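Side-chain contact in putative fimbrium tip subunit Fim1C (Bacteroides ovatus, PDB 4EPS), which is probably a component of the fimbrium tip, at the end of cell-surface filaments that mediate adhesion and biofilm formation: residues K443-E448 and M463-T468. Residues are numbered along the deposited sequence; the frame is centred on the assembly and turned at random. Where two conformers were deposited one is given.
Sequences KDNSLE and MDISAT
Ile465 lays its CD1 methyl against the carboxylate of Glu448 and the amide of Asn445, where the N-cap and first turn of helix 446-458 meet the loop that leads from that helix to strand 469-474. Three kinds of interaction make up this join: van der Waals contact, one bridging water, and bonds within each segment that fix the groups involved.

The van der Waals contact has two parts. With CG1 anti to the backbone N (chi1 -161°) and the chain extended beyond it, Ile465 brings CD1 to 3.7 Å from Glu448 OE1 and 3.8 Å from Asn445 OD1, its side chain running nearly perpendicular to that of Glu448. Deeper in, the apolar side chains of Leu447 and selenomethionine Met463, both buried, also meet nearly at right angles: Leu447 CG lies 4.1 Å from Met463 SE, while the CD2 branch rests on Met463 O. Tyr485 of strand 479-485 touches both side chains, placing the pair against the neighbouring sheet.

No direct hydrogen bond joins the segments. A single water spans them instead, donating to Glu448 OE2 and accepting from Ile465 N at 2.9 Å.

Within the helix start, Asn445 OD1 accepts a weak capping bond from Glu448 N, and Asn445 ND2 in turn donates a side-chain hydrogen bond to Glu448 OE1 (2.9 Å, 164°), almost in the amide plane and on the anti lone pair. These two bonds restrain the carboxylate that Ile465 and the water share. The loop is shaped by a type I beta turn from Asp464 to Ala467 and by an Asx turn, in which Ser466 N reaches Asp464 OD1 at 3.0 Å from above the carboxylate plane.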
loop_
_atom_site.group_PDB
_atom_site.type_symbol
_atom_site.label_atom_id
_atom_site.label_comp_id
_atom_site.label_asym_id
_atom_site.label_seq_id
_atom_site.Cartn_x
_atom_site.Cartn_y
_atom_site.Cartn_z
ATOM N N LYS A 443 3.639 -13.843 -23.532
ATOM C CA LYS A 443 4.658 -14.883 -23.729
ATOM C C LYS A 443 4.785 -15.831 -22.528
ATOM O O LYS A 443 5.253 -16.954 -22.709
ATOM C CB LYS A 443 6.030 -14.237 -24.055
ATOM C CG LYS A 443 6.642 -13.410 -22.916
ATOM C CD LYS A 443 7.809 -12.531 -23.386
ATOM C CE LYS A 443 8.485 -11.798 -22.247
ATOM N NZ LYS A 443 7.555 -10.878 -21.532
ATOM N N ASP A 444 4.356 -15.392 -21.330
ATOM C CA ASP A 444 4.375 -16.203 -20.102
ATOM C C ASP A 444 3.016 -16.898 -19.830
ATOM O O ASP A 444 2.756 -17.300 -18.695
ATOM C CB ASP A 444 4.785 -15.338 -18.895
ATOM C CG ASP A 444 6.219 -14.834 -19.004
ATOM O OD1 ASP A 444 7.042 -15.527 -19.621
ATOM O OD2 ASP A 444 6.481 -13.696 -18.578
ATOM N N ASN A 445 2.177 -17.075 -20.869
ATOM C CA ASN A 445 0.851 -17.717 -20.770
ATOM C C ASN A 445 0.003 -17.121 -19.608
ATOM O O ASN A 445 -0.545 -17.862 -18.779
ATOM C CB ASN A 445 0.969 -19.260 -20.643
ATOM C CG ASN A 445 -0.274 -20.044 -20.997
ATOM O OD1 ASN A 445 -1.336 -19.504 -21.326
ATOM N ND2 ASN A 445 -0.174 -21.359 -20.939
ATOM N N SER A 446 -0.141 -15.788 -19.585
ATOM C CA SER A 446 -0.979 -15.105 -18.575
ATOM C C SER A 446 -2.445 -15.563 -18.649
ATOM O O SER A 446 -3.130 -15.606 -17.628
ATOM C CB SER A 446 -0.904 -13.588 -18.724
ATOM O OG SER A 446 -1.172 -13.198 -20.061
ATOM N N LEU A 447 -2.917 -15.953 -19.835
ATOM C CA LEU A 447 -4.306 -16.402 -19.956
ATOM C C LEU A 447 -4.551 -17.606 -19.036
ATOM O O LEU A 447 -5.502 -17.602 -18.252
ATOM C CB LEU A 447 -4.598 -16.744 -21.422
ATOM C CG LEU A 447 -6.043 -17.050 -21.803
ATOM C CD1 LEU A 447 -6.208 -16.866 -23.299
ATOM C CD2 LEU A 447 -6.420 -18.511 -21.473
ATOM N N GLU A 448 -3.681 -18.611 -19.091
ATOM C CA GLU A 448 -3.903 -19.772 -18.231
ATOM C C GLU A 448 -3.431 -19.538 -16.784
ATOM O O GLU A 448 -4.152 -19.920 -15.855
ATOM C CB GLU A 448 -3.213 -21.020 -18.828
ATOM C CG GLU A 448 -3.901 -21.444 -20.126
ATOM C CD GLU A 448 -3.631 -22.848 -20.631
ATOM O OE1 GLU A 448 -2.486 -23.131 -21.060
ATOM O OE2 GLU A 448 -4.597 -23.641 -20.681
HETATM N N MSE A 463 -11.488 -20.092 -19.492
HETATM C CA MSE A 463 -11.322 -19.620 -20.850
HETATM C C MSE A 463 -10.505 -20.690 -21.588
HETATM O O MSE A 463 -9.324 -20.857 -21.297
HETATM C CB MSE A 463 -10.638 -18.254 -20.789
HETATM C CG MSE A 463 -10.758 -17.498 -22.036
HETATM SE SE MSE A 463 -9.927 -15.762 -21.798
HETATM C CE MSE A 463 -10.177 -15.290 -23.653
ATOM N N ASP A 464 -11.154 -21.489 -22.460
ATOM C CA ASP A 464 -10.449 -22.549 -23.197
ATOM C C ASP A 464 -9.469 -21.891 -24.186
ATOM O O ASP A 464 -9.879 -21.121 -25.067
ATOM C CB ASP A 464 -11.457 -23.477 -23.885
ATOM C CG ASP A 464 -10.905 -24.633 -24.717
ATOM O OD1 ASP A 464 -9.662 -24.794 -24.777
ATOM O OD2 ASP A 464 -11.720 -25.363 -25.326
ATOM N N ILE A 465 -8.167 -22.173 -24.001
ATOM C CA ILE A 465 -7.091 -21.616 -24.839
ATOM C C ILE A 465 -7.234 -22.057 -26.320
ATOM O O ILE A 465 -6.700 -21.372 -27.177
ATOM C CB ILE A 465 -5.695 -22.005 -24.270
ATOM C CG1 ILE A 465 -4.583 -21.083 -24.802
ATOM C CG2 ILE A 465 -5.378 -23.533 -24.455
ATOM C CD1 ILE A 465 -3.144 -21.295 -24.194
ATOM N N SER A 466 -7.944 -23.177 -26.602
ATOM C CA SER A 466 -8.113 -23.700 -27.967
ATOM C C SER A 466 -9.406 -23.182 -28.623
ATOM O O SER A 466 -9.671 -23.496 -29.786
ATOM C CB SER A 466 -8.119 -25.231 -27.949
ATOM O OG SER A 466 -9.215 -25.732 -27.203
ATOM N N ALA A 467 -10.221 -22.397 -27.888
ATOM C CA ALA A 467 -11.471 -21.867 -28.440
ATOM C C ALA A 467 -11.218 -20.619 -29.321
ATOM O O ALA A 467 -10.116 -20.067 -29.342
ATOM C CB ALA A 467 -12.434 -21.518 -27.313
ATOM N N THR A 468 -12.260 -20.196 -30.045
ATOM C CA THR A 468 -12.228 -19.034 -30.932
ATOM C C THR A 468 -13.187 -18.030 -30.346
ATOM O O THR A 468 -14.315 -18.390 -30.041
ATOM C CB THR A 468 -12.566 -19.439 -32.369
ATOM O OG1 THR A 468 -11.564 -20.369 -32.811
ATOM C CG2 THR A 468 -12.566 -18.223 -33.316
HETATM O O HOH W 1 -7.451 -23.744 -21.648
#